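Local coordinates for spindle pole body-associated protein VIK1 (Candida glabrata, PDB 4GKP) that probably binds microtubules through a kinesin motor-like C-terminal domain, as the noncatalytic partner of the kinesin Kar3, at residues D63-D68 with L101-N106; V71-C76 with E81-F86; F75-R80 with I199-Y204; F246-D251 with Y257-L262. One frame throughout, in Å; residues are numbered along the deposited sequence.

Contact 1: D63-D68 with L101-N106; sequences DLFKED and LAFFKN
Phe65, in the short 3-10 turn 64-66, meets Phe103 of helix 96-107 where the two backbones come closest, with CA atoms 6.7 Å apart. The touching part of Phe65 is its stem: CB lies over one face of the Phe103 ring, 4.1 Å from the ring centroid and 27° off the normal, a CH-pi contact. The Phe103 ring is carried out from its helix with CG anti to the backbone N (chi1 175°), and its CE1 also comes 3.5 Å from Phe65 O. The two rings are nearly parallel, planes at 24°, but with centroids 5.8 Å apart they are slid past each other and barely overlap. An Asx turn shapes the loop: Phe65 N donates to Asp63 OD1 at 2.9 Å, meeting the carboxylate from above its plane. Beyond the pair, Phe65 also touches Ile73 and Leu100, while Phe103 packs edge-to-face with His70. This is aromatic packing of a loop and a helix over helix 68-78, on one side of the central sheet of the kinesin motor-like fold.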
loop_
_atom_site.group_PDB
_atom_site.type_symbol
_atom_site.label_atom_id
_atom_site.label_comp_id
_atom_site.label_asym_id
_atom_site.label_seq_id
_atom_site.Cartn_x
_atom_site.Cartn_y
_atom_site.Cartn_z
ATOM N N ASP A 63 -11.840 -0.394 8.510
ATOM C CA ASP A 63 -10.480 0.103 8.634
ATOM C C ASP A 63 -9.594 -1.117 8.573
ATOM O O ASP A 63 -9.629 -1.930 9.481
ATOM C CB ASP A 63 -10.317 0.814 9.988
ATOM C CG ASP A 63 -8.898 1.349 10.232
ATOM O OD1 ASP A 63 -7.969 1.101 9.433
ATOM O OD2 ASP A 63 -8.722 2.024 11.261
ATOM N N LEU A 64 -8.811 -1.244 7.503
ATOM C CA LEU A 64 -7.960 -2.419 7.281
ATOM C C LEU A 64 -6.819 -2.502 8.276
ATOM O O LEU A 64 -6.208 -3.546 8.419
ATOM C CB LEU A 64 -7.363 -2.396 5.875
ATOM C CG LEU A 64 -8.336 -2.240 4.707
ATOM C CD1 LEU A 64 -7.694 -1.459 3.565
ATOM C CD2 LEU A 64 -8.851 -3.599 4.254
ATOM N N PHE A 65 -6.525 -1.391 8.945
ATOM C CA PHE A 65 -5.400 -1.320 9.876
ATOM C C PHE A 65 -5.749 -1.839 11.279
ATOM O O PHE A 65 -4.887 -1.936 12.142
ATOM C CB PHE A 65 -4.785 0.092 9.872
ATOM C CG PHE A 65 -4.334 0.538 8.498
ATOM C CD1 PHE A 65 -3.215 -0.020 7.907
ATOM C CD2 PHE A 65 -5.048 1.489 7.790
ATOM C CE1 PHE A 65 -2.809 0.359 6.636
ATOM C CE2 PHE A 65 -4.645 1.879 6.519
ATOM C CZ PHE A 65 -3.523 1.314 5.940
ATOM N N LYS A 66 -7.005 -2.223 11.473
ATOM C CA LYS A 66 -7.442 -2.882 12.698
ATOM C C LYS A 66 -7.483 -4.398 12.500
ATOM O O LYS A 66 -7.886 -5.134 13.405
ATOM C CB LYS A 66 -8.829 -2.366 13.146
ATOM C CG LYS A 66 -8.874 -0.905 13.587
ATOM C CD LYS A 66 -10.282 -0.487 14.004
ATOM N N GLU A 67 -7.070 -4.861 11.320
ATOM C CA GLU A 67 -7.046 -6.297 11.005
ATOM C C GLU A 67 -5.597 -6.824 10.908
ATOM O O GLU A 67 -4.763 -6.464 11.745
ATOM C CB GLU A 67 -7.859 -6.586 9.738
ATOM N N ASP A 68 -5.299 -7.660 9.908
ATOM C CA ASP A 68 -3.963 -8.280 9.755
ATOM C C ASP A 68 -2.787 -7.302 9.499
ATOM O O ASP A 68 -1.618 -7.600 9.847
ATOM C CB ASP A 68 -3.985 -9.365 8.663
ATOM C CG ASP A 68 -4.386 -10.743 9.191
ATOM O OD1 ASP A 68 -5.136 -10.804 10.179
ATOM O OD2 ASP A 68 -3.946 -11.773 8.617
ATOM N N LEU A 101 -2.887 7.376 8.148
ATOM C CA LEU A 101 -2.492 8.501 9.003
ATOM C C LEU A 101 -3.062 8.360 10.411
ATOM O O LEU A 101 -2.329 8.491 11.387
ATOM C CB LEU A 101 -2.876 9.860 8.399
ATOM C CG LEU A 101 -2.235 10.231 7.058
ATOM C CD1 LEU A 101 -2.622 11.638 6.613
ATOM C CD2 LEU A 101 -0.729 10.076 7.100
ATOM N N ALA A 102 -4.355 8.054 10.507
ATOM C CA ALA A 102 -5.035 7.932 11.805
ATOM C C ALA A 102 -4.458 6.778 12.634
ATOM O O ALA A 102 -4.228 6.907 13.847
ATOM C CB ALA A 102 -6.542 7.770 11.602
ATOM N N PHE A 103 -4.201 5.659 11.969
ATOM C CA PHE A 103 -3.559 4.508 12.616
ATOM C C PHE A 103 -2.204 4.859 13.254
ATOM O O PHE A 103 -1.924 4.437 14.375
ATOM C CB PHE A 103 -3.439 3.325 11.630
ATOM C CG PHE A 103 -2.676 2.141 12.182
ATOM C CD1 PHE A 103 -3.251 1.296 13.130
ATOM C CD2 PHE A 103 -1.392 1.871 11.745
ATOM C CE1 PHE A 103 -2.554 0.217 13.636
ATOM C CE2 PHE A 103 -0.684 0.792 12.249
ATOM C CZ PHE A 103 -1.265 -0.031 13.196
ATOM N N PHE A 104 -1.361 5.609 12.551
ATOM C CA PHE A 104 -0.046 5.975 13.123
ATOM C C PHE A 104 -0.180 6.960 14.277
ATOM O O PHE A 104 0.562 6.860 15.267
ATOM C CB PHE A 104 0.916 6.551 12.073
ATOM C CG PHE A 104 1.334 5.572 11.017
ATOM C CD1 PHE A 104 1.378 4.209 11.278
ATOM C CD2 PHE A 104 1.723 6.023 9.765
ATOM C CE1 PHE A 104 1.794 3.317 10.308
ATOM C CE2 PHE A 104 2.138 5.127 8.782
ATOM C CZ PHE A 104 2.171 3.769 9.058
ATOM N N LYS A 105 -1.108 7.913 14.134
ATOM C CA LYS A 105 -1.469 8.832 15.222
ATOM C C LYS A 105 -1.851 8.082 16.482
ATOM O O LYS A 105 -1.368 8.415 17.563
ATOM C CB LYS A 105 -2.610 9.782 14.835
ATOM C CG LYS A 105 -3.152 10.589 16.018
ATOM C CD LYS A 105 -4.300 11.517 15.630
ATOM C CE LYS A 105 -3.869 12.975 15.583
ATOM N N ASN A 106 -2.687 7.059 16.347
ATOM C CA ASN A 106 -3.195 6.355 17.526
ATOM C C ASN A 106 -2.251 5.334 18.141
ATOM O O ASN A 106 -2.488 4.895 19.254
ATOM C CB ASN A 106 -4.553 5.701 17.232
ATOM C CG ASN A 106 -5.612 6.710 16.815
ATOM O OD1 ASN A 106 -5.787 7.750 17.454
ATOM N ND2 ASN A 106 -6.329 6.402 15.736
#

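Contact 2: V71-C76 with E81-F86; sequences VYIDFC and ENFNLF
Phe83 of strand 83-88 points its ring at helix 68-78, and three helix residues pack against it. Cys76 CB lies over one face, 3.6 Å from the ring centroid and only 16° off the normal; SG stands obliquely to the same ring, 4.2 Å from the centroid, in a sulfur-aromatic contact. Tyr72 is turned almost perpendicular, planes at 80°, so that the edge of Phe83 is directed at the Tyr72 face in an offset edge-to-face pair. Ile73 runs crosswise to Phe83, with CG1 4.0 Å from Phe83 CE2. A trans first torsion (chi1 170°) lets Tyr72 reach past Phe83 to the strand backbone, where its OH donates to Asn84 O at 2.8 Å, in the carbonyl plane. Nearer the turn, Glu81 N donates to Cys76 O at 2.9 Å. The Glu81 carboxylate is engaged by Arg79 and Lys243. The chemistry is thus mainly apolar and aromatic, with the buried Tyr72 hydroxyl satisfied by a strand carbonyl and a backbone bond spanning the turn from helix to strand.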
loop_
_atom_site.group_PDB
_atom_site.type_symbol
_atom_site.label_atom_id
_atom_site.label_comp_id
_atom_site.label_asym_id
_atom_site.label_seq_id
_atom_site.Cartn_x
_atom_site.Cartn_y
_atom_site.Cartn_z
ATOM N N VAL A 71 -0.732 -6.113 12.530
ATOM C CA VAL A 71 0.244 -7.089 13.005
ATOM C C VAL A 71 1.475 -7.034 12.113
ATOM O O VAL A 71 2.603 -6.986 12.592
ATOM C CB VAL A 71 -0.381 -8.517 13.061
ATOM C CG1 VAL A 71 0.626 -9.566 13.503
ATOM C CG2 VAL A 71 -1.589 -8.507 13.976
ATOM N N TYR A 72 1.230 -7.015 10.809
ATOM C CA TYR A 72 2.282 -6.844 9.824
ATOM C C TYR A 72 3.128 -5.608 10.121
ATOM O O TYR A 72 4.337 -5.717 10.270
ATOM C CB TYR A 72 1.647 -6.762 8.440
ATOM C CG TYR A 72 2.593 -6.341 7.367
ATOM C CD1 TYR A 72 3.674 -7.139 7.017
ATOM C CD2 TYR A 72 2.413 -5.129 6.694
ATOM C CE1 TYR A 72 4.546 -6.757 6.001
ATOM C CE2 TYR A 72 3.273 -4.744 5.688
ATOM C CZ TYR A 72 4.343 -5.565 5.347
ATOM O OH TYR A 72 5.210 -5.173 4.346
ATOM N N ILE A 73 2.482 -4.444 10.222
ATOM C CA ILE A 73 3.157 -3.169 10.476
ATOM C C ILE A 73 3.961 -3.196 11.768
ATOM O O ILE A 73 5.147 -2.851 11.795
ATOM C CB ILE A 73 2.149 -1.998 10.540
ATOM C CG1 ILE A 73 1.543 -1.749 9.155
ATOM C CG2 ILE A 73 2.817 -0.735 11.095
ATOM C CD1 ILE A 73 0.554 -0.597 9.066
ATOM N N ASP A 74 3.293 -3.598 12.841
ATOM C CA ASP A 74 3.905 -3.699 14.144
ATOM C C ASP A 74 5.136 -4.617 14.152
ATOM O O ASP A 74 6.116 -4.339 14.850
ATOM C CB ASP A 74 2.867 -4.224 15.129
ATOM C CG ASP A 74 3.065 -3.677 16.503
ATOM O OD1 ASP A 74 2.730 -2.492 16.720
ATOM O OD2 ASP A 74 3.574 -4.421 17.362
ATOM N N PHE A 75 5.093 -5.702 13.380
ATOM C CA PHE A 75 6.181 -6.687 13.380
ATOM C C PHE A 75 7.410 -6.102 12.667
ATOM O O PHE A 75 8.523 -6.210 13.171
ATOM C CB PHE A 75 5.720 -8.028 12.742
ATOM C CG PHE A 75 6.654 -9.192 13.002
ATOM C CD1 PHE A 75 6.689 -9.821 14.249
ATOM C CD2 PHE A 75 7.498 -9.666 11.999
ATOM C CE1 PHE A 75 7.557 -10.880 14.503
ATOM C CE2 PHE A 75 8.363 -10.736 12.239
ATOM C CZ PHE A 75 8.394 -11.343 13.494
ATOM N N CYS A 76 7.202 -5.469 11.507
ATOM C CA CYS A 76 8.307 -4.819 10.776
ATOM C C CYS A 76 8.996 -3.727 11.628
ATOM O O CYS A 76 10.231 -3.665 11.700
ATOM C CB CYS A 76 7.830 -4.249 9.444
ATOM S SG CYS A 76 7.268 -5.483 8.241
ATOM N N GLU A 81 12.765 -3.503 10.207
ATOM C CA GLU A 81 12.938 -3.885 8.821
ATOM C C GLU A 81 12.180 -2.883 7.969
ATOM O O GLU A 81 11.036 -2.543 8.285
ATOM C CB GLU A 81 12.360 -5.277 8.554
ATOM C CG GLU A 81 12.990 -6.407 9.342
ATOM C CD GLU A 81 12.345 -7.753 9.024
ATOM O OE1 GLU A 81 11.108 -7.882 9.181
ATOM O OE2 GLU A 81 13.080 -8.693 8.631
ATOM N N ASN A 82 12.812 -2.427 6.893
ATOM C CA ASN A 82 12.176 -1.525 5.955
ATOM C C ASN A 82 11.032 -2.254 5.265
ATOM O O ASN A 82 11.140 -3.450 4.930
ATOM C CB ASN A 82 13.195 -1.014 4.928
ATOM C CG ASN A 82 14.267 -0.147 5.558
ATOM O OD1 ASN A 82 14.061 0.479 6.599
ATOM N ND2 ASN A 82 15.409 -0.101 4.935
ATOM N N PHE A 83 9.925 -1.555 5.049
ATOM C CA PHE A 83 8.746 -2.254 4.542
ATOM C C PHE A 83 7.813 -1.373 3.758
ATOM O O PHE A 83 7.998 -0.153 3.676
ATOM C CB PHE A 83 7.995 -3.032 5.663
ATOM C CG PHE A 83 7.322 -2.160 6.682
ATOM C CD1 PHE A 83 8.059 -1.303 7.495
ATOM C CD2 PHE A 83 5.945 -2.225 6.860
ATOM C CE1 PHE A 83 7.430 -0.508 8.446
ATOM C CE2 PHE A 83 5.308 -1.439 7.812
ATOM C CZ PHE A 83 6.052 -0.577 8.610
ATOM N N ASN A 84 6.818 -2.021 3.164
ATOM C CA ASN A 84 5.874 -1.328 2.307
ATOM C C ASN A 84 4.460 -1.907 2.386
ATOM O O ASN A 84 4.258 -3.022 2.885
ATOM C CB ASN A 84 6.387 -1.325 0.867
ATOM C CG ASN A 84 6.288 -2.685 0.205
ATOM O OD1 ASN A 84 5.197 -3.225 0.047
ATOM N ND2 ASN A 84 7.427 -3.243 -0.193
ATOM N N LEU A 85 3.498 -1.131 1.893
ATOM C CA LEU A 85 2.158 -1.627 1.634
ATOM C C LEU A 85 1.756 -1.052 0.292
ATOM O O LEU A 85 1.898 0.150 0.083
ATOM C CB LEU A 85 1.155 -1.187 2.721
ATOM C CG LEU A 85 -0.331 -1.500 2.478
ATOM C CD1 LEU A 85 -0.626 -3.002 2.452
ATOM C CD2 LEU A 85 -1.231 -0.794 3.494
ATOM N N PHE A 86 1.273 -1.912 -0.610
ATOM C CA PHE A 86 0.705 -1.455 -1.880
ATOM C C PHE A 86 -0.802 -1.500 -1.835
ATOM O O PHE A 86 -1.372 -2.502 -1.425
ATOM C CB PHE A 86 1.121 -2.362 -3.018
ATOM C CG PHE A 86 2.513 -2.142 -3.502
ATOM C CD1 PHE A 86 3.595 -2.681 -2.808
ATOM C CD2 PHE A 86 2.739 -1.433 -4.686
ATOM C CE1 PHE A 86 4.884 -2.493 -3.270
ATOM C CE2 PHE A 86 4.026 -1.237 -5.154
ATOM C CZ PHE A 86 5.101 -1.773 -4.444
#

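Contact 3: F75-R80 with I199-Y204; sequences FCLKRR and IPIDFY
Ile201 of strand 201-208 directs its side chain at the C-terminal end of helix 68-78, and the contact is chiefly van der Waals. Its CD1 does most of the touching, lying 3.5 Å from Leu77 O and 3.7 Å from Arg80 CA. CG1 stands anti to the carbonyl carbon (chi1 -47°), an orientation that carries CD1 to the helix end. Among side chains, Leu77 CD2 approaches Ile201 CD1 at 4.3 Å, and the aliphatic part of Arg80 lies roughly perpendicular to Ile201, with CG 4.1 Å from CD1. The backbone hydrogen bonding lies within the helix end: Arg80 N donates to Leu77 O at 2.9 Å, and the positive phi of Arg80 (54°) belongs to a Schellman motif. Ile201 CD1 therefore rests against a carbonyl already used in closing the helix. As for charge, the extended Arg80 chain leads to a salt bridge with Asp195. Leu77 also packs on Phe83 and Phe190, so the helix end spans strands 83-88, 201-208 and 183-192 of the central sheet.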
loop_
_atom_site.group_PDB
_atom_site.type_symbol
_atom_site.label_atom_id
_atom_site.label_comp_id
_atom_site.label_asym_id
_atom_site.label_seq_id
_atom_site.Cartn_x
_atom_site.Cartn_y
_atom_site.Cartn_z
ATOM N N PHE A 75 5.093 -5.702 13.380
ATOM C CA PHE A 75 6.181 -6.687 13.380
ATOM C C PHE A 75 7.410 -6.102 12.667
ATOM O O PHE A 75 8.523 -6.210 13.171
ATOM C CB PHE A 75 5.720 -8.028 12.742
ATOM C CG PHE A 75 6.654 -9.192 13.002
ATOM C CD1 PHE A 75 6.689 -9.821 14.249
ATOM C CD2 PHE A 75 7.498 -9.666 11.999
ATOM C CE1 PHE A 75 7.557 -10.880 14.503
ATOM C CE2 PHE A 75 8.363 -10.736 12.239
ATOM C CZ PHE A 75 8.394 -11.343 13.494
ATOM N N CYS A 76 7.202 -5.469 11.507
ATOM C CA CYS A 76 8.307 -4.819 10.776
ATOM C C CYS A 76 8.996 -3.727 11.628
ATOM O O CYS A 76 10.231 -3.665 11.700
ATOM C CB CYS A 76 7.830 -4.249 9.444
ATOM S SG CYS A 76 7.268 -5.483 8.241
ATOM N N LEU A 77 8.188 -2.906 12.293
ATOM C CA LEU A 77 8.706 -1.849 13.178
ATOM C C LEU A 77 9.565 -2.397 14.313
ATOM O O LEU A 77 10.727 -1.992 14.473
ATOM C CB LEU A 77 7.576 -0.951 13.704
ATOM C CG LEU A 77 6.883 -0.080 12.634
ATOM C CD1 LEU A 77 5.662 0.610 13.214
ATOM C CD2 LEU A 77 7.841 0.938 11.993
ATOM N N LYS A 78 9.017 -3.349 15.060
ATOM C CA LYS A 78 9.764 -3.993 16.146
ATOM C C LYS A 78 11.033 -4.674 15.664
ATOM O O LYS A 78 12.064 -4.596 16.323
ATOM C CB LYS A 78 8.873 -4.961 16.925
ATOM C CG LYS A 78 7.739 -4.199 17.573
ATOM C CD LYS A 78 7.108 -4.900 18.747
ATOM C CE LYS A 78 6.451 -3.851 19.624
ATOM N NZ LYS A 78 5.090 -4.318 19.989
ATOM N N ARG A 79 10.962 -5.314 14.502
ATOM C CA ARG A 79 12.150 -5.876 13.873
ATOM C C ARG A 79 13.017 -4.880 13.106
ATOM O O ARG A 79 14.018 -5.291 12.546
ATOM C CB ARG A 79 11.763 -7.002 12.927
ATOM C CG ARG A 79 11.634 -8.345 13.607
ATOM C CD ARG A 79 11.185 -9.404 12.623
ATOM N NE ARG A 79 12.154 -9.648 11.558
ATOM C CZ ARG A 79 13.299 -10.309 11.708
ATOM N NH1 ARG A 79 13.674 -10.803 12.893
ATOM N NH2 ARG A 79 14.080 -10.465 10.660
ATOM N N ARG A 80 12.648 -3.597 13.067
ATOM C CA ARG A 80 13.441 -2.574 12.353
ATOM C C ARG A 80 13.734 -2.907 10.885
ATOM O O ARG A 80 14.825 -2.642 10.380
ATOM C CB ARG A 80 14.754 -2.289 13.090
ATOM C CG ARG A 80 14.573 -1.936 14.557
ATOM C CD ARG A 80 15.918 -1.991 15.263
ATOM N NE ARG A 80 15.859 -1.468 16.630
ATOM C CZ ARG A 80 15.639 -0.195 16.958
ATOM N NH1 ARG A 80 15.413 0.727 16.021
ATOM N NH2 ARG A 80 15.620 0.155 18.240
ATOM N N ILE A 199 18.609 4.899 13.296
ATOM C CA ILE A 199 18.520 4.688 11.861
ATOM C C ILE A 199 17.030 4.641 11.524
ATOM O O ILE A 199 16.299 3.853 12.117
ATOM C CB ILE A 199 19.244 3.402 11.412
ATOM C CG1 ILE A 199 20.759 3.529 11.657
ATOM C CG2 ILE A 199 19.011 3.160 9.927
ATOM N N PRO A 200 16.561 5.517 10.607
ATOM C CA PRO A 200 15.108 5.490 10.360
ATOM C C PRO A 200 14.693 4.156 9.775
ATOM O O PRO A 200 15.450 3.558 9.010
ATOM C CB PRO A 200 14.874 6.621 9.352
ATOM C CG PRO A 200 16.234 6.942 8.770
ATOM C CD PRO A 200 17.292 6.472 9.738
ATOM N N ILE A 201 13.527 3.661 10.173
ATOM C CA ILE A 201 12.920 2.541 9.474
ATOM C C ILE A 201 12.004 3.131 8.407
ATOM O O ILE A 201 11.110 3.926 8.723
ATOM C CB ILE A 201 12.077 1.663 10.421
ATOM C CG1 ILE A 201 12.866 1.356 11.715
ATOM C CG2 ILE A 201 11.619 0.408 9.686
ATOM C CD1 ILE A 201 12.027 0.846 12.854
ATOM N N ASP A 202 12.233 2.759 7.148
ATOM C CA ASP A 202 11.416 3.289 6.055
ATOM C C ASP A 202 10.155 2.453 5.796
ATOM O O ASP A 202 10.207 1.213 5.683
ATOM C CB ASP A 202 12.245 3.388 4.769
ATOM C CG ASP A 202 13.518 4.171 4.964
ATOM O OD1 ASP A 202 13.479 5.210 5.616
ATOM O OD2 ASP A 202 14.577 3.745 4.470
ATOM N N PHE A 203 9.031 3.144 5.692
ATOM C CA PHE A 203 7.796 2.507 5.295
ATOM C C PHE A 203 7.305 3.211 4.046
ATOM O O PHE A 203 7.209 4.440 4.038
ATOM C CB PHE A 203 6.743 2.570 6.413
ATOM C CG PHE A 203 5.338 2.181 5.971
ATOM C CD1 PHE A 203 5.048 0.879 5.553
ATOM C CD2 PHE A 203 4.296 3.109 6.006
ATOM C CE1 PHE A 203 3.763 0.517 5.161
ATOM C CE2 PHE A 203 3.003 2.751 5.608
ATOM C CZ PHE A 203 2.739 1.451 5.181
ATOM N N TYR A 204 7.013 2.438 2.998
ATOM C CA TYR A 204 6.473 2.988 1.738
ATOM C C TYR A 204 5.030 2.568 1.547
ATOM O O TYR A 204 4.703 1.369 1.604
ATOM C CB TYR A 204 7.288 2.531 0.518
ATOM C CG TYR A 204 8.741 2.864 0.625
ATOM C CD1 TYR A 204 9.218 4.105 0.213
ATOM C CD2 TYR A 204 9.647 1.952 1.178
ATOM C CE1 TYR A 204 10.565 4.427 0.325
ATOM C CE2 TYR A 204 10.994 2.263 1.299
ATOM C CZ TYR A 204 11.442 3.501 0.864
ATOM O OH TYR A 204 12.763 3.818 0.976
#

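Contact 4: F246-D251 with Y257-L262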
loop_
_atom_site.group_PDB
_atom_site.type_symbol
_atom_site.label_atom_id
_atom_site.label_comp_id
_atom_site.label_asym_id
_atom_site.label_seq_id
_atom_site.Cartn_x
_atom_site.Cartn_y
_atom_site.Cartn_z
ATOM N N PHE A 246 0.336 -6.345 0.025
ATOM C CA PHE A 246 -0.545 -5.868 -1.015
ATOM C C PHE A 246 -2.009 -5.941 -0.599
ATOM O O PHE A 246 -2.471 -6.949 -0.047
ATOM C CB PHE A 246 -0.333 -6.691 -2.288
ATOM C CG PHE A 246 1.091 -6.701 -2.791
ATOM C CD1 PHE A 246 1.553 -5.692 -3.628
ATOM C CD2 PHE A 246 1.961 -7.736 -2.449
ATOM C CE1 PHE A 246 2.853 -5.708 -4.105
ATOM C CE2 PHE A 246 3.268 -7.752 -2.925
ATOM C CZ PHE A 246 3.711 -6.732 -3.754
ATOM N N VAL A 247 -2.743 -4.866 -0.859
ATOM C CA VAL A 247 -4.185 -4.912 -0.724
ATOM C C VAL A 247 -4.801 -4.629 -2.103
ATOM O O VAL A 247 -4.426 -3.665 -2.774
ATOM C CB VAL A 247 -4.712 -3.973 0.395
ATOM C CG1 VAL A 247 -4.176 -2.568 0.222
ATOM C CG2 VAL A 247 -6.228 -3.925 0.399
ATOM N N PHE A 248 -5.712 -5.502 -2.523
ATOM C CA PHE A 248 -6.389 -5.371 -3.817
ATOM C C PHE A 248 -7.868 -5.111 -3.614
ATOM O O PHE A 248 -8.558 -5.875 -2.943
ATOM C CB PHE A 248 -6.213 -6.639 -4.645
ATOM C CG PHE A 248 -4.777 -7.020 -4.881
ATOM C CD1 PHE A 248 -4.097 -6.564 -6.009
ATOM C CD2 PHE A 248 -4.112 -7.861 -3.985
ATOM C CE1 PHE A 248 -2.776 -6.931 -6.229
ATOM C CE2 PHE A 248 -2.797 -8.233 -4.202
ATOM C CZ PHE A 248 -2.119 -7.755 -5.315
ATOM N N GLN A 249 -8.343 -4.015 -4.181
ATOM C CA GLN A 249 -9.747 -3.640 -4.140
ATOM C C GLN A 249 -10.512 -4.503 -5.165
ATOM O O GLN A 249 -10.277 -4.403 -6.378
ATOM C CB GLN A 249 -9.862 -2.146 -4.451
ATOM C CG GLN A 249 -11.261 -1.619 -4.703
ATOM C CD GLN A 249 -11.756 -0.675 -3.626
ATOM O OE1 GLN A 249 -11.178 -0.576 -2.541
ATOM N NE2 GLN A 249 -12.845 0.023 -3.920
ATOM N N ILE A 250 -11.378 -5.385 -4.663
ATOM C CA ILE A 250 -12.186 -6.250 -5.527
ATOM C C ILE A 250 -13.652 -5.827 -5.458
ATOM O O ILE A 250 -14.347 -6.098 -4.472
ATOM C CB ILE A 250 -11.966 -7.758 -5.243
ATOM C CG1 ILE A 250 -10.689 -8.242 -5.932
ATOM C CG2 ILE A 250 -13.066 -8.603 -5.850
ATOM C CD1 ILE A 250 -9.490 -8.286 -5.042
ATOM N N ASP A 251 -14.097 -5.122 -6.500
ATOM C CA ASP A 251 -15.449 -4.563 -6.542
ATOM C C ASP A 251 -16.112 -4.602 -7.921
ATOM O O ASP A 251 -15.946 -5.561 -8.677
ATOM C CB ASP A 251 -15.461 -3.141 -5.965
ATOM C CG ASP A 251 -14.679 -2.142 -6.805
ATOM O OD1 ASP A 251 -14.023 -2.541 -7.798
ATOM O OD2 ASP A 251 -14.734 -0.941 -6.453
ATOM N N TYR A 257 -10.834 -8.201 -13.064
ATOM C CA TYR A 257 -10.160 -9.392 -13.615
ATOM C C TYR A 257 -8.649 -9.174 -13.790
ATOM O O TYR A 257 -7.846 -10.071 -13.520
ATOM C CB TYR A 257 -10.850 -9.865 -14.930
ATOM C CG TYR A 257 -12.373 -9.966 -14.777
ATOM C CD1 TYR A 257 -12.964 -11.037 -14.090
ATOM C CD2 TYR A 257 -13.214 -8.965 -15.269
ATOM C CE1 TYR A 257 -14.339 -11.113 -13.915
ATOM C CE2 TYR A 257 -14.590 -9.032 -15.099
ATOM C CZ TYR A 257 -15.146 -10.106 -14.423
ATOM O OH TYR A 257 -16.508 -10.168 -14.251
ATOM N N ASP A 258 -8.268 -7.978 -14.226
ATOM C CA ASP A 258 -6.854 -7.626 -14.374
ATOM C C ASP A 258 -6.192 -7.394 -13.015
ATOM O O ASP A 258 -5.032 -7.754 -12.807
ATOM C CB ASP A 258 -6.695 -6.393 -15.265
ATOM C CG ASP A 258 -6.986 -6.692 -16.728
ATOM O OD1 ASP A 258 -6.296 -7.548 -17.318
ATOM O OD2 ASP A 258 -7.907 -6.071 -17.290
ATOM N N ILE A 259 -6.932 -6.799 -12.089
ATOM C CA ILE A 259 -6.454 -6.676 -10.714
ATOM C C ILE A 259 -6.150 -8.068 -10.152
ATOM O O ILE A 259 -5.052 -8.304 -9.637
ATOM C CB ILE A 259 -7.453 -5.919 -9.813
ATOM C CG1 ILE A 259 -7.512 -4.437 -10.238
ATOM C CG2 ILE A 259 -7.075 -6.113 -8.349
ATOM C CD1 ILE A 259 -8.684 -3.646 -9.685
ATOM N N LEU A 260 -7.109 -8.987 -10.293
ATOM C CA LEU A 260 -6.899 -10.381 -9.903
ATOM C C LEU A 260 -5.684 -11.001 -10.586
ATOM O O LEU A 260 -4.817 -11.573 -9.915
ATOM C CB LEU A 260 -8.149 -11.231 -10.158
ATOM C CG LEU A 260 -9.370 -10.956 -9.277
ATOM C CD1 LEU A 260 -10.545 -11.800 -9.740
ATOM C CD2 LEU A 260 -9.073 -11.241 -7.817
ATOM N N LYS A 261 -5.608 -10.882 -11.911
ATOM C CA LYS A 261 -4.457 -11.432 -12.647
ATOM C C LYS A 261 -3.158 -10.860 -12.074
ATOM O O LYS A 261 -2.224 -11.597 -11.754
ATOM C CB LYS A 261 -4.563 -11.173 -14.163
ATOM N N LEU A 262 -3.130 -9.541 -11.923
ATOM C CA LEU A 262 -2.001 -8.844 -11.299
ATOM C C LEU A 262 -1.582 -9.430 -9.939
ATOM O O LEU A 262 -0.383 -9.572 -9.669
ATOM C CB LEU A 262 -2.334 -7.357 -11.166
ATOM C CG LEU A 262 -1.258 -6.384 -10.724
ATOM C CD1 LEU A 262 -0.047 -6.444 -11.644
ATOM C CD2 LEU A 262 -1.866 -4.993 -10.706
#
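Phe248 and Ile259 form the centre of the apolar contacts between strand 246-250 and helix 256-266, whose short segments run nearly antiparallel at 157° with axes 8.8 Å apart. The branch methyl Ile259 CG2 lies 3.8 Å from Phe248 CD1, oblique to the ring, and the two side chains run alongside in opposite senses. The first torsion of Ile259 (chi1 -69°) sends its longer arm to the strand backbone, CD1 lying 3.7 Å from Gln249 O, and leaves CG2 for Phe248. A second apolar pair joins Ile250 and Leu260, set crosswise with CG1 of Ile250 3.9 Å from CD2 of Leu260. Within the strand segment, Gln249 NE2 makes a weak hydrogen bond of 3.3 Å to Asp251 OD2, while Asp251 OD1 is bonded to Ser253. Phe248 also touches Leu17 and Leu266, and Ile259 meets Tyr214. With five buried residues and mainly carbon-to-carbon contacts, the helix is held on the sheet by side-chain shape and burial of apolar surface, not by polar bonds across the interface.

How the contacts relate
Contacts 2 and 3 both start from helix 68-78 and share Phe75 and Cys76; their centres are about 7 Å apart. They reach neighbouring parallel strands, joined by probable hydrogen bonds such as Leu85 N to Tyr204 O at 2.8 Å. Contact 1 packs against contact 2, its centre about 12 Å away: Phe103 CE2 lies 3.7 Å from Ile73 CD1, and Phe65 CE1 is equally close to Leu85 CD2. Contact 4 shares the sheet, with Val247 N 2.8 Å from Phe86 O in a probable hydrogen bond. Its centre is about 26 Å from that of contact 3, on the opposite side of the chain's centre.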